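Local coordinates for periplasmic molybdate-binding protein (Azotobacter vinelandii, PDB 1ATG) that binds molybdate and tungstate in a pocket between its two domains, probably delivering the oxyanion to an ABC transporter, at residues 100-105 with 137-142; 81-86 with 179-184; 69-74 with 196-201. All blocks are in the same frame, centred on the assembly; numbering follows the deposited sequence.

The three contacts are nested along the chain: contact 1 lies inside the loop closed by contact 2, which itself lies inside the loop closed by contact 3. Contacts 1 and 2 reach the same sheet on one side of the chain's centre, with centres about 16 Å apart and nearest atoms about 7 Å apart. Contact 3 is on the opposite side, its centre about 33 Å from that of contact 2 and about 42 Å from that of contact 1. Contact 2 alone approaches the anion pocket, the other two lying away from it: the Leu82 side chain is about 4 Å from that of Tyr117 and about 8 Å from the bound tungstate.

Contact 1: residues 100-105 with 137-142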
ATOM      1  N   ALA A 100     -23.132   3.156   6.258  1.00  8.33           N
ATOM      2  CA  ALA A 100     -24.501   2.804   5.909  1.00  9.97           C
ATOM      3  C   ALA A 100     -25.430   4.006   5.866  1.00 11.38           C
ATOM      4  O   ALA A 100     -26.601   3.841   5.492  1.00 13.73           O
ATOM      5  CB  ALA A 100     -25.025   1.776   6.907  1.00 11.77           C
ATOM      6  N   GLY A 101     -24.956   5.193   6.210  1.00 11.14           N
ATOM      7  CA  GLY A 101     -25.786   6.386   6.224  1.00 11.76           C
ATOM      8  C   GLY A 101     -25.549   7.311   5.036  1.00 10.83           C
ATOM      9  O   GLY A 101     -24.768   7.058   4.128  1.00 10.81           O
ATOM     10  N   ASN A 102     -26.276   8.428   5.077  1.00 10.98           N
ATOM     11  CA  ASN A 102     -26.214   9.433   4.018  1.00 11.98           C
ATOM     12  C   ASN A 102     -25.627  10.741   4.503  1.00 12.29           C
ATOM     13  O   ASN A 102     -25.869  11.804   3.913  1.00 14.28           O
ATOM     14  CB  ASN A 102     -27.619   9.630   3.432  1.00 15.80           C
ATOM     15  CG  ASN A 102     -28.172   8.367   2.803  1.00 20.26           C
ATOM     16  OD1 ASN A 102     -27.474   7.622   2.112  1.00 22.22           O
ATOM     17  ND2 ASN A 102     -29.453   8.102   3.051  1.00 26.95           N
ATOM     18  N   GLY A 103     -24.791  10.701   5.533  1.00 12.31           N
ATOM     19  CA  GLY A 103     -24.138  11.872   6.094  1.00 12.24           C
ATOM     20  C   GLY A 103     -22.810  12.239   5.454  1.00 10.03           C
ATOM     21  O   GLY A 103     -21.989  12.952   6.035  1.00 11.81           O
ATOM     22  N   TRP A 104     -22.579  11.826   4.223  1.00  8.69           N
ATOM     23  CA  TRP A 104     -21.345  12.087   3.492  1.00  7.90           C
ATOM     24  C   TRP A 104     -21.670  11.909   2.016  1.00  6.86           C
ATOM     25  O   TRP A 104     -22.657  11.234   1.667  1.00  8.39           O
ATOM     26  CB  TRP A 104     -20.224  11.153   3.929  1.00  7.39           C
ATOM     27  CG  TRP A 104     -20.595   9.700   3.890  1.00  7.61           C
ATOM     28  CD1 TRP A 104     -21.233   8.993   4.876  1.00  8.17           C
ATOM     29  CD2 TRP A 104     -20.370   8.783   2.818  1.00  6.43           C
ATOM     30  NE1 TRP A 104     -21.412   7.693   4.477  1.00  8.92           N
ATOM     31  CE2 TRP A 104     -20.885   7.529   3.227  1.00  7.21           C
ATOM     32  CE3 TRP A 104     -19.770   8.872   1.567  1.00  6.32           C
ATOM     33  CZ2 TRP A 104     -20.826   6.412   2.403  1.00  7.29           C
ATOM     34  CZ3 TRP A 104     -19.713   7.765   0.757  1.00  6.24           C
ATOM     35  CH2 TRP A 104     -20.236   6.528   1.175  1.00  7.81           C
ATOM     36  N   ARG A 105     -20.837  12.461   1.161  1.00  5.52           N
ATOM     37  CA  ARG A 105     -21.079  12.469  -0.271  1.00  5.69           C
ATOM     38  C   ARG A 105     -20.367  11.330  -0.971  1.00  5.05           C
ATOM     39  O   ARG A 105     -21.035  10.371  -1.386  1.00  8.07           O
ATOM     40  CB  ARG A 105     -20.685  13.843  -0.837  1.00  5.70           C
ATOM     41  CG  ARG A 105     -21.571  14.974  -0.300  1.00  6.67           C
ATOM     42  CD  ARG A 105     -20.950  16.339  -0.576  1.00  7.32           C
ATOM     43  NE  ARG A 105     -19.859  16.553   0.401  1.00  6.04           N
ATOM     44  CZ  ARG A 105     -19.302  17.750   0.574  1.00  6.20           C
ATOM     45  NH1 ARG A 105     -19.680  18.783  -0.165  1.00  6.70           N
ATOM     46  NH2 ARG A 105     -18.357  17.912   1.476  1.00  7.25           N
ATOM     47  N   GLN A 137     -25.704   4.451  -6.166  1.00  9.61           N
ATOM     48  CA  GLN A 137     -25.802   5.853  -5.790  1.00  9.57           C
ATOM     49  C   GLN A 137     -24.652   6.687  -6.325  1.00  9.42           C
ATOM     50  O   GLN A 137     -24.620   7.911  -6.075  1.00  9.84           O
ATOM     51  CB  GLN A 137     -25.849   5.958  -4.262  1.00 10.45           C
ATOM     52  CG  GLN A 137     -27.146   5.383  -3.704  1.00 11.15           C
ATOM     53  CD  GLN A 137     -27.181   5.371  -2.199  1.00 12.96           C
ATOM     54  OE1 GLN A 137     -26.153   5.469  -1.510  1.00 11.87           O
ATOM     55  NE2 GLN A 137     -28.378   5.250  -1.644  1.00 14.16           N
ATOM     56  N   GLU A 138     -23.682   6.109  -7.000  1.00  8.50           N
ATOM     57  CA  GLU A 138     -22.536   6.809  -7.553  1.00  9.52           C
ATOM     58  C   GLU A 138     -21.735   7.530  -6.479  1.00  7.49           C
ATOM     59  O   GLU A 138     -21.185   8.628  -6.673  1.00  9.39           O
ATOM     60  CB  GLU A 138     -22.987   7.757  -8.681  1.00 11.67           C
ATOM     61  CG  GLU A 138     -23.605   6.982  -9.844  1.00 16.63           C
ATOM     62  CD  GLU A 138     -23.836   7.841 -11.070  1.00 23.62           C
ATOM     63  OE1 GLU A 138     -24.297   8.989 -10.916  1.00 30.61           O
ATOM     64  OE2 GLU A 138     -23.550   7.364 -12.189  1.00 32.56           O
ATOM     65  N   ARG A 139     -21.652   6.918  -5.304  1.00  6.71           N
ATOM     66  CA  ARG A 139     -20.894   7.532  -4.211  1.00  6.67           C
ATOM     67  C   ARG A 139     -19.462   7.072  -4.154  1.00  5.79           C
ATOM     68  O   ARG A 139     -18.670   7.722  -3.457  1.00  6.85           O
ATOM     69  CB  ARG A 139     -21.643   7.306  -2.901  1.00  8.92           C
ATOM     70  CG  ARG A 139     -22.897   8.195  -2.972  1.00 10.96           C
ATOM     71  CD  ARG A 139     -23.836   7.878  -1.848  1.00 11.65           C
ATOM     72  NE  ARG A 139     -23.356   8.333  -0.550  1.00  9.34           N
ATOM     73  CZ  ARG A 139     -23.923   7.944   0.584  1.00  9.61           C
ATOM     74  NH1 ARG A 139     -24.941   7.079   0.551  1.00 10.40           N
ATOM     75  NH2 ARG A 139     -23.503   8.389   1.745  1.00  9.16           N
ATOM     76  N   ILE A 140     -19.102   6.022  -4.867  1.00  6.42           N
ATOM     77  CA  ILE A 140     -17.720   5.569  -4.859  1.00  5.70           C
ATOM     78  C   ILE A 140     -16.982   6.254  -5.990  1.00  6.69           C
ATOM     79  O   ILE A 140     -17.451   6.230  -7.141  1.00  8.76           O
ATOM     80  CB  ILE A 140     -17.632   4.045  -5.030  1.00  6.66           C
ATOM     81  CG1 ILE A 140     -18.326   3.326  -3.881  1.00  6.76           C
ATOM     82  CG2 ILE A 140     -16.181   3.610  -5.166  1.00  7.11           C
ATOM     83  CD1 ILE A 140     -18.527   1.838  -4.115  1.00  7.82           C
ATOM     84  N   VAL A 141     -15.877   6.897  -5.672  1.00  5.72           N
ATOM     85  CA  VAL A 141     -15.070   7.581  -6.681  1.00  7.30           C
ATOM     86  C   VAL A 141     -13.796   6.768  -6.833  1.00  6.86           C
ATOM     87  O   VAL A 141     -13.021   6.603  -5.886  1.00  7.55           O
ATOM     88  CB  VAL A 141     -14.804   9.039  -6.320  1.00  9.04           C
ATOM     89  CG1 VAL A 141     -13.991   9.739  -7.412  1.00 11.60           C
ATOM     90  CG2 VAL A 141     -16.125   9.784  -6.147  1.00  9.74           C
ATOM     91  N   GLU A 142     -13.615   6.188  -8.011  1.00  6.06           N
ATOM     92  CA  GLU A 142     -12.477   5.324  -8.281  1.00  8.33           C
ATOM     93  C   GLU A 142     -11.205   6.124  -8.395  1.00  8.01           C
ATOM     94  O   GLU A 142     -11.089   7.074  -9.174  1.00 13.74           O
ATOM     95  CB  GLU A 142     -12.785   4.557  -9.575  1.00 10.55           C
ATOM     96  CG  GLU A 142     -11.806   3.417  -9.841  1.00 15.95           C
ATOM     97  CD  GLU A 142     -12.083   2.816 -11.212  1.00 23.53           C
ATOM     98  OE1 GLU A 142     -11.667   3.437 -12.208  1.00 29.34           O
ATOM     99  OE2 GLU A 142     -12.725   1.752 -11.266  1.00 31.41           O
TER
HETATM  100  O   HOH W   1     -28.919   5.908   0.836  1.00 43.84           O
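A cation-pi pair, Arg139 over Trp104, joins two connections at the starting ends of the neighbouring parallel strands 107-110 and 140-143, part of an alpha/beta domain. Helix 131-136 ends in a Schellman motif, with Glu138 at positive phi, and Arg139 follows directly, its side chain sent into the loop 100-105. The guanidinium sits over one face of the indole: Arg139 CZ lies 3.9 Å from the centroid of the Trp104 six-membered ring, while the two planes are inclined by 39°. This tilt brings NH2 down over the ring system. Arg139 NH2 is held by two bonds besides, donating almost straight (167°) to a lone pair of Gly101 O at 3.0 Å, and in a more bent bond to Trp104 O, above that carbonyl's plane. A turn in the Arg139 chain at chi3 (72°) lets NE meet Arg105 O at 3.2 Å, in the guanidinium plane. Several carbonyls thus fix the rotation of the buried group. Gln137 OE1 accepts from Arg139 NH1 at 2.9 Å and from Lys133 NZ, and this shared acceptor probably eases the closeness of the two cations. At the outer end, a water bridges Asn102 OD1 and Gln137 NE2, 2.6 Å from each.

Contact 2: residues 81-86 with 179-184; sequences KLVLWS and HWFPPA
Val83 works as a two-pronged wedge between His179 and Phe181. Val83 CG1, anti to the backbone N (chi1 -162°), lies against His179 CB at 3.6 Å, while Val83 CG2 meets Phe181 CE1 at 3.5 Å, the Val83 and Phe181 side chains lying side by side. Lys81 closes over the Phe181 ring: in the conformer described, one of two, CE stands 3.3 Å over the ring plane toward the rim, a CH-pi contact, and NZ continues over the same ring in a tentative cation-pi geometry. Leu84 and Trp180 point to the face of the sheet opposite Trp85 and His179, and Leu84 CD2 rests against Trp180 CE3 at 3.9 Å. Pro182 fills the next hollow, its CG meeting Leu82 CD2 at 4.1 Å; Val124 of helix 116-127 touches both residues. Past the end of strand 178-180, a water donates to Leu82 O and Pro182 O. The backbones are fastened by Leu84 N to Trp180 O at 2.8 Å and Trp180 N to Leu84 O at 2.9 Å. These bonds make Leu84-Trp180 a hydrogen-bonded pair, Trp85-His179 being non-hydrogen-bonded: an antiparallel pairing of short strand 178-180 with strand 75-86 in the mixed sheet of a periplasmic binding protein.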
ATOM      1  N   LYS A  81      -2.525  -2.370   6.814  1.00  4.29           N
ATOM      2  CA  LYS A  81      -3.720  -2.231   7.624  1.00  5.00           C
ATOM      3  C   LYS A  81      -4.620  -1.219   6.929  1.00  4.63           C
ATOM      4  O   LYS A  81      -4.266  -0.041   6.789  1.00  5.42           O
ATOM      5  CB  LYS A  81      -3.338  -1.737   9.017  0.50  7.11           C
ATOM      6  CG  LYS A  81      -4.456  -1.728  10.039  0.50 12.02           C
ATOM      7  CD  LYS A  81      -3.905  -1.714  11.460  0.50 11.07           C
ATOM      8  CE  LYS A  81      -5.029  -1.839  12.477  0.50 16.06           C
ATOM      9  NZ  LYS A  81      -4.508  -2.128  13.843  0.50 18.54           N
ATOM     10  N   LEU A  82      -5.779  -1.686   6.515  1.00  4.60           N
ATOM     11  CA  LEU A  82      -6.751  -0.828   5.849  1.00  4.50           C
ATOM     12  C   LEU A  82      -7.423   0.093   6.848  1.00  3.67           C
ATOM     13  O   LEU A  82      -7.771  -0.303   7.977  1.00  4.81           O
ATOM     14  CB  LEU A  82      -7.819  -1.725   5.222  1.00  4.72           C
ATOM     15  CG  LEU A  82      -8.907  -1.000   4.428  1.00  4.84           C
ATOM     16  CD1 LEU A  82      -8.369  -0.360   3.157  1.00  6.13           C
ATOM     17  CD2 LEU A  82      -9.994  -2.011   4.075  1.00  5.24           C
ATOM     18  N   VAL A  83      -7.666   1.339   6.436  1.00  3.56           N
ATOM     19  CA  VAL A  83      -8.342   2.295   7.290  1.00  4.26           C
ATOM     20  C   VAL A  83      -9.405   3.062   6.513  1.00  3.30           C
ATOM     21  O   VAL A  83      -9.142   3.485   5.361  1.00  4.75           O
ATOM     22  CB  VAL A  83      -7.395   3.348   7.904  1.00  5.92           C
ATOM     23  CG1 VAL A  83      -8.076   4.014   9.100  1.00  7.27           C
ATOM     24  CG2 VAL A  83      -6.049   2.803   8.327  1.00  8.46           C
ATOM     25  N   LEU A  84     -10.578   3.212   7.090  1.00  3.73           N
ATOM     26  CA  LEU A  84     -11.569   4.154   6.571  1.00  3.56           C
ATOM     27  C   LEU A  84     -11.244   5.495   7.242  1.00  3.72           C
ATOM     28  O   LEU A  84     -11.168   5.568   8.489  1.00  4.86           O
ATOM     29  CB  LEU A  84     -12.977   3.719   6.952  1.00  4.40           C
ATOM     30  CG  LEU A  84     -14.069   4.716   6.528  1.00  4.04           C
ATOM     31  CD1 LEU A  84     -14.190   4.797   5.016  1.00  5.77           C
ATOM     32  CD2 LEU A  84     -15.398   4.316   7.149  1.00  5.69           C
ATOM     33  N   TRP A  85     -10.993   6.518   6.454  1.00  3.51           N
ATOM     34  CA  TRP A  85     -10.523   7.784   6.987  1.00  3.68           C
ATOM     35  C   TRP A  85     -11.355   8.918   6.423  1.00  4.70           C
ATOM     36  O   TRP A  85     -11.858   8.877   5.310  1.00  4.36           O
ATOM     37  CB  TRP A  85      -9.059   7.954   6.542  1.00  4.44           C
ATOM     38  CG  TRP A  85      -8.345   9.163   7.061  1.00  4.13           C
ATOM     39  CD1 TRP A  85      -8.299   9.606   8.360  1.00  5.23           C
ATOM     40  CD2 TRP A  85      -7.595  10.105   6.289  1.00  4.24           C
ATOM     41  NE1 TRP A  85      -7.539  10.750   8.429  1.00  5.35           N
ATOM     42  CE2 TRP A  85      -7.102  11.086   7.184  1.00  4.57           C
ATOM     43  CE3 TRP A  85      -7.261  10.218   4.939  1.00  4.37           C
ATOM     44  CZ2 TRP A  85      -6.313  12.145   6.758  1.00  5.49           C
ATOM     45  CZ3 TRP A  85      -6.466  11.278   4.534  1.00  5.88           C
ATOM     46  CH2 TRP A  85      -5.990  12.226   5.442  1.00  6.82           C
ATOM     47  N   SER A  86     -11.458   9.975   7.225  1.00  4.28           N
ATOM     48  CA  SER A  86     -11.949  11.255   6.778  1.00  5.19           C
ATOM     49  C   SER A  86     -11.016  12.328   7.356  1.00  4.69           C
ATOM     50  O   SER A  86     -10.576  12.214   8.509  1.00  5.57           O
ATOM     51  CB  SER A  86     -13.378  11.555   7.211  1.00  4.90           C
ATOM     52  OG  SER A  86     -13.790  12.864   6.801  1.00  4.61           O
ATOM     53  N   HIS A 179     -11.192   8.109  11.968  1.00  5.36           N
ATOM     54  CA  HIS A 179     -10.872   6.855  11.290  1.00  5.94           C
ATOM     55  C   HIS A 179     -11.512   5.649  11.942  1.00  5.56           C
ATOM     56  O   HIS A 179     -11.880   5.643  13.121  1.00  7.67           O
ATOM     57  CB  HIS A 179      -9.355   6.661  11.209  1.00  6.91           C
ATOM     58  CG  HIS A 179      -8.754   6.326  12.543  1.00  8.37           C
ATOM     59  ND1 HIS A 179      -8.484   7.301  13.489  1.00  8.75           N
ATOM     60  CD2 HIS A 179      -8.408   5.137  13.091  1.00  8.96           C
ATOM     61  CE1 HIS A 179      -7.970   6.730  14.564  1.00 12.44           C
ATOM     62  NE2 HIS A 179      -7.925   5.431  14.358  1.00 12.43           N
ATOM     63  N   TRP A 180     -11.632   4.603  11.134  1.00  5.67           N
ATOM     64  CA  TRP A 180     -12.146   3.313  11.572  1.00  5.45           C
ATOM     65  C   TRP A 180     -11.342   2.220  10.885  1.00  5.38           C
ATOM     66  O   TRP A 180     -11.156   2.244   9.666  1.00  5.44           O
ATOM     67  CB  TRP A 180     -13.606   3.118  11.201  1.00  6.61           C
ATOM     68  CG  TRP A 180     -14.174   1.746  11.413  1.00  6.31           C
ATOM     69  CD1 TRP A 180     -14.271   1.063  12.599  1.00  7.76           C
ATOM     70  CD2 TRP A 180     -14.711   0.868  10.417  1.00  5.41           C
ATOM     71  NE1 TRP A 180     -14.857  -0.158  12.402  1.00  7.54           N
ATOM     72  CE2 TRP A 180     -15.147  -0.307  11.073  1.00  7.46           C
ATOM     73  CE3 TRP A 180     -14.897   0.979   9.040  1.00  6.27           C
ATOM     74  CZ2 TRP A 180     -15.759  -1.346  10.389  1.00  7.73           C
ATOM     75  CZ3 TRP A 180     -15.504  -0.070   8.367  1.00  8.04           C
ATOM     76  CH2 TRP A 180     -15.928  -1.226   9.038  1.00  7.77           C
ATOM     77  N   PHE A 181     -10.821   1.296  11.683  1.00  4.96           N
ATOM     78  CA  PHE A 181     -10.142   0.126  11.143  1.00  4.95           C
ATOM     79  C   PHE A 181     -11.159  -0.973  10.925  1.00  5.85           C
ATOM     80  O   PHE A 181     -11.685  -1.555  11.890  1.00  7.15           O
ATOM     81  CB  PHE A 181      -9.076  -0.423  12.105  1.00  6.02           C
ATOM     82  CG  PHE A 181      -7.913   0.488  12.332  1.00  5.43           C
ATOM     83  CD1 PHE A 181      -6.953   0.657  11.337  1.00  9.24           C
ATOM     84  CD2 PHE A 181      -7.748   1.177  13.519  1.00  7.92           C
ATOM     85  CE1 PHE A 181      -5.863   1.487  11.533  1.00 11.33           C
ATOM     86  CE2 PHE A 181      -6.659   2.005  13.717  1.00  7.84           C
ATOM     87  CZ  PHE A 181      -5.713   2.166  12.731  1.00  9.42           C
ATOM     88  N   PRO A 182     -11.480  -1.357   9.708  1.00  4.68           N
ATOM     89  CA  PRO A 182     -12.341  -2.527   9.543  1.00  5.10           C
ATOM     90  C   PRO A 182     -11.661  -3.742  10.172  1.00  4.79           C
ATOM     91  O   PRO A 182     -10.458  -3.949  10.016  1.00  5.51           O
ATOM     92  CB  PRO A 182     -12.444  -2.682   8.036  1.00  6.28           C
ATOM     93  CG  PRO A 182     -12.126  -1.333   7.467  1.00  6.54           C
ATOM     94  CD  PRO A 182     -11.069  -0.777   8.416  1.00  5.56           C
ATOM     95  N   PRO A 183     -12.408  -4.555  10.912  1.00  5.44           N
ATOM     96  CA  PRO A 183     -11.827  -5.764  11.504  1.00  6.32           C
ATOM     97  C   PRO A 183     -11.201  -6.642  10.430  1.00  6.36           C
ATOM     98  O   PRO A 183     -11.566  -6.646   9.250  1.00  6.19           O
ATOM     99  CB  PRO A 183     -13.012  -6.414  12.208  1.00  8.26           C
ATOM    100  CG  PRO A 183     -13.919  -5.274  12.539  1.00  7.66           C
ATOM    101  CD  PRO A 183     -13.806  -4.355  11.331  1.00  6.84           C
ATOM    102  N   ALA A 184     -10.263  -7.497  10.883  1.00  6.83           N
ATOM    103  CA  ALA A 184      -9.491  -8.342   9.980  1.00  5.43           C
ATOM    104  C   ALA A 184     -10.277  -9.417   9.247  1.00  5.83           C
ATOM    105  O   ALA A 184      -9.785  -9.914   8.246  1.00  6.20           O
ATOM    106  CB  ALA A 184      -8.319  -8.967  10.730  1.00  9.11           C
TER
HETATM  107  O   HOH W   2      -8.100  -2.793   9.222  1.00  5.77           O

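Contact 3: residues 69-74 with 196-201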
ATOM      1  N   ALA A  69      11.177 -12.415 -12.099  1.00 15.06           N
ATOM      2  CA  ALA A  69      11.741 -12.198 -10.769  1.00 16.22           C
ATOM      3  C   ALA A  69      12.947 -13.099 -10.530  1.00 17.39           C
ATOM      4  O   ALA A  69      12.979 -14.228 -11.024  1.00 20.25           O
ATOM      5  CB  ALA A  69      10.685 -12.455  -9.697  1.00 19.01           C
ATOM      6  N   LEU A  70      13.933 -12.596  -9.790  1.00 16.57           N
ATOM      7  CA  LEU A  70      15.099 -13.427  -9.468  1.00 17.45           C
ATOM      8  C   LEU A  70      14.615 -14.543  -8.556  1.00 18.18           C
ATOM      9  O   LEU A  70      14.018 -14.292  -7.506  1.00 17.72           O
ATOM     10  CB  LEU A  70      16.170 -12.574  -8.799  1.00 15.58           C
ATOM     11  CG  LEU A  70      17.491 -13.248  -8.427  1.00 18.27           C
ATOM     12  CD1 LEU A  70      18.309 -13.505  -9.689  1.00 20.96           C
ATOM     13  CD2 LEU A  70      18.279 -12.404  -7.439  1.00 20.05           C
ATOM     14  N   PRO A  71      14.825 -15.796  -8.948  1.00 19.49           N
ATOM     15  CA  PRO A  71      14.392 -16.933  -8.159  1.00 19.19           C
ATOM     16  C   PRO A  71      14.892 -16.850  -6.725  1.00 18.33           C
ATOM     17  O   PRO A  71      16.026 -16.441  -6.484  1.00 19.27           O
ATOM     18  CB  PRO A  71      14.956 -18.136  -8.907  1.00 19.70           C
ATOM     19  CG  PRO A  71      15.141 -17.661 -10.310  1.00 20.66           C
ATOM     20  CD  PRO A  71      15.510 -16.202 -10.202  1.00 19.86           C
ATOM     21  N   GLY A  72      14.022 -17.144  -5.762  1.00 18.72           N
ATOM     22  CA  GLY A  72      14.378 -17.118  -4.355  1.00 18.34           C
ATOM     23  C   GLY A  72      14.355 -15.758  -3.687  1.00 16.77           C
ATOM     24  O   GLY A  72      14.601 -15.672  -2.473  1.00 18.09           O
ATOM     25  N   SER A  73      14.069 -14.675  -4.404  1.00 15.63           N
ATOM     26  CA  SER A  73      14.075 -13.346  -3.820  1.00 15.27           C
ATOM     27  C   SER A  73      12.725 -12.894  -3.274  1.00 12.23           C
ATOM     28  O   SER A  73      12.705 -11.898  -2.533  1.00 14.31           O
ATOM     29  CB  SER A  73      14.525 -12.290  -4.836  1.00 14.30           C
ATOM     30  OG  SER A  73      13.550 -12.090  -5.850  1.00 13.41           O
ATOM     31  N   ARG A  74      11.656 -13.585  -3.597  1.00 11.96           N
ATOM     32  CA  ARG A  74      10.336 -13.150  -3.126  1.00 11.08           C
ATOM     33  C   ARG A  74      10.110 -13.356  -1.641  1.00  9.86           C
ATOM     34  O   ARG A  74      10.338 -14.451  -1.114  1.00 11.22           O
ATOM     35  CB  ARG A  74       9.287 -13.935  -3.922  1.00 11.56           C
ATOM     36  CG  ARG A  74       7.875 -13.411  -3.668  1.00 12.92           C
ATOM     37  CD  ARG A  74       6.963 -13.887  -4.797  1.00 15.00           C
ATOM     38  NE  ARG A  74       7.038 -15.342  -4.937  1.00 16.55           N
ATOM     39  CZ  ARG A  74       6.346 -16.160  -4.158  1.00 16.46           C
ATOM     40  NH1 ARG A  74       5.533 -15.722  -3.212  1.00 20.58           N
ATOM     41  NH2 ARG A  74       6.460 -17.479  -4.337  1.00 22.14           N
ATOM     42  N   ILE A 196      13.211  -9.171  -6.364  1.00  9.50           N
ATOM     43  CA  ILE A 196      14.291  -8.597  -7.148  1.00  9.99           C
ATOM     44  C   ILE A 196      13.943  -8.915  -8.616  1.00 10.27           C
ATOM     45  O   ILE A 196      13.453 -10.001  -8.899  1.00 11.11           O
ATOM     46  CB  ILE A 196      15.672  -9.173  -6.811  1.00 10.81           C
ATOM     47  CG1 ILE A 196      16.072  -8.759  -5.387  1.00 11.32           C
ATOM     48  CG2 ILE A 196      16.729  -8.718  -7.811  1.00 11.58           C
ATOM     49  CD1 ILE A 196      17.371  -9.386  -4.915  1.00 13.12           C
ATOM     50  N   THR A 197      14.126  -7.926  -9.473  1.00 10.92           N
ATOM     51  CA  THR A 197      13.855  -8.132 -10.908  1.00 11.58           C
ATOM     52  C   THR A 197      15.028  -8.922 -11.492  1.00 12.36           C
ATOM     53  O   THR A 197      16.153  -8.455 -11.367  1.00 13.20           O
ATOM     54  CB  THR A 197      13.626  -6.783 -11.585  1.00 10.82           C
ATOM     55  OG1 THR A 197      12.471  -6.116 -11.014  1.00 16.56           O
ATOM     56  CG2 THR A 197      13.359  -6.951 -13.079  1.00 14.39           C
ATOM     57  N   LYS A 198      14.773 -10.072 -12.102  1.00 13.41           N
ATOM     58  CA  LYS A 198      15.824 -10.953 -12.603  1.00 15.99           C
ATOM     59  C   LYS A 198      16.880 -10.309 -13.472  1.00 17.87           C
ATOM     60  O   LYS A 198      18.070 -10.648 -13.377  1.00 18.41           O
ATOM     61  CB  LYS A 198      15.189 -12.130 -13.360  1.00 17.67           C
ATOM     62  CG  LYS A 198      16.119 -13.315 -13.596  1.00 23.54           C
ATOM     63  CD  LYS A 198      15.302 -14.550 -13.964  1.00 26.43           C
ATOM     64  CE  LYS A 198      16.154 -15.644 -14.577  1.00 31.40           C
ATOM     65  NZ  LYS A 198      15.317 -16.809 -14.992  1.00 34.01           N
ATOM     66  N   SER A 199      16.518  -9.360 -14.312  1.00 16.10           N
ATOM     67  CA  SER A 199      17.395  -8.664 -15.226  1.00 18.67           C
ATOM     68  C   SER A 199      18.248  -7.582 -14.592  1.00 18.47           C
ATOM     69  O   SER A 199      18.990  -6.888 -15.295  1.00 18.92           O
ATOM     70  CB  SER A 199      16.529  -8.035 -16.335  1.00 18.55           C
ATOM     71  OG  SER A 199      15.732  -6.986 -15.815  1.00 18.69           O
ATOM     72  N   THR A 200      18.159  -7.372 -13.278  1.00 15.24           N
ATOM     73  CA  THR A 200      18.921  -6.334 -12.621  1.00 15.33           C
ATOM     74  C   THR A 200      20.407  -6.355 -12.979  1.00 17.24           C
ATOM     75  O   THR A 200      21.029  -7.414 -13.035  1.00 19.08           O
ATOM     76  CB  THR A 200      18.796  -6.451 -11.084  1.00 15.52           C
ATOM     77  OG1 THR A 200      19.607  -5.443 -10.481  1.00 16.10           O
ATOM     78  CG2 THR A 200      19.233  -7.818 -10.591  1.00 16.05           C
ATOM     79  N   ALA A 201      20.976  -5.160 -13.106  1.00 17.39           N
ATOM     80  CA  ALA A 201      22.415  -5.041 -13.356  1.00 21.05           C
ATOM     81  C   ALA A 201      23.137  -4.695 -12.058  1.00 21.88           C
ATOM     82  O   ALA A 201      24.307  -4.315 -12.039  1.00 22.41           O
ATOM     83  CB  ALA A 201      22.668  -3.985 -14.419  1.00 26.21           C
TER
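This is a turn-to-turn contact between two loops, held by a single backbone bridge and a serine side chain, where strand 191-196 ends and just before strand 75-86, its antiparallel neighbour, begins. The bridge pairs Ala69 with Thr197: Leu70 N donates to Ile196 O at 2.8 Å, nearly straight (169°), and Ala69 CA adds a CA-H...O contact to the same oxygen. The second fastening is Ser73. Ser73 OG stands between the backbone N and the carbonyl carbon (chi1 70°), a placing from which it serves both loops: it accepts from Ile196 N at 3.0 Å and donates to a lone pair of Leu70 O at 2.8 Å. Leu70 O is thereby gripped twice, since Ser73 N also donates to it at 3.1 Å across the turn. With an alanine in place of Ser73, Ile196 N is likely to lose its acceptor from the other loop, and Leu70 O one of its two donors. Apolar contact fills in alongside: Leu70 and Ile196 run side by side in the same direction, CB to CB at 4.0 Å, with Glu207 of helix 203-212 touching both. The extended Lys198 chain passes over the other loop, its CD 3.8 Å from Ala69 O and 4.1 Å from Pro71 CD, and crosses the proline at about a right angle. The two chain reversals are standard ones: a type I turn from Thr197 to Thr200, and from Leu70 to Ser73 a type II turn with Pro71-Gly72 at its corners, where Gly72 supplies the positive phi (82°) characteristic of that motif.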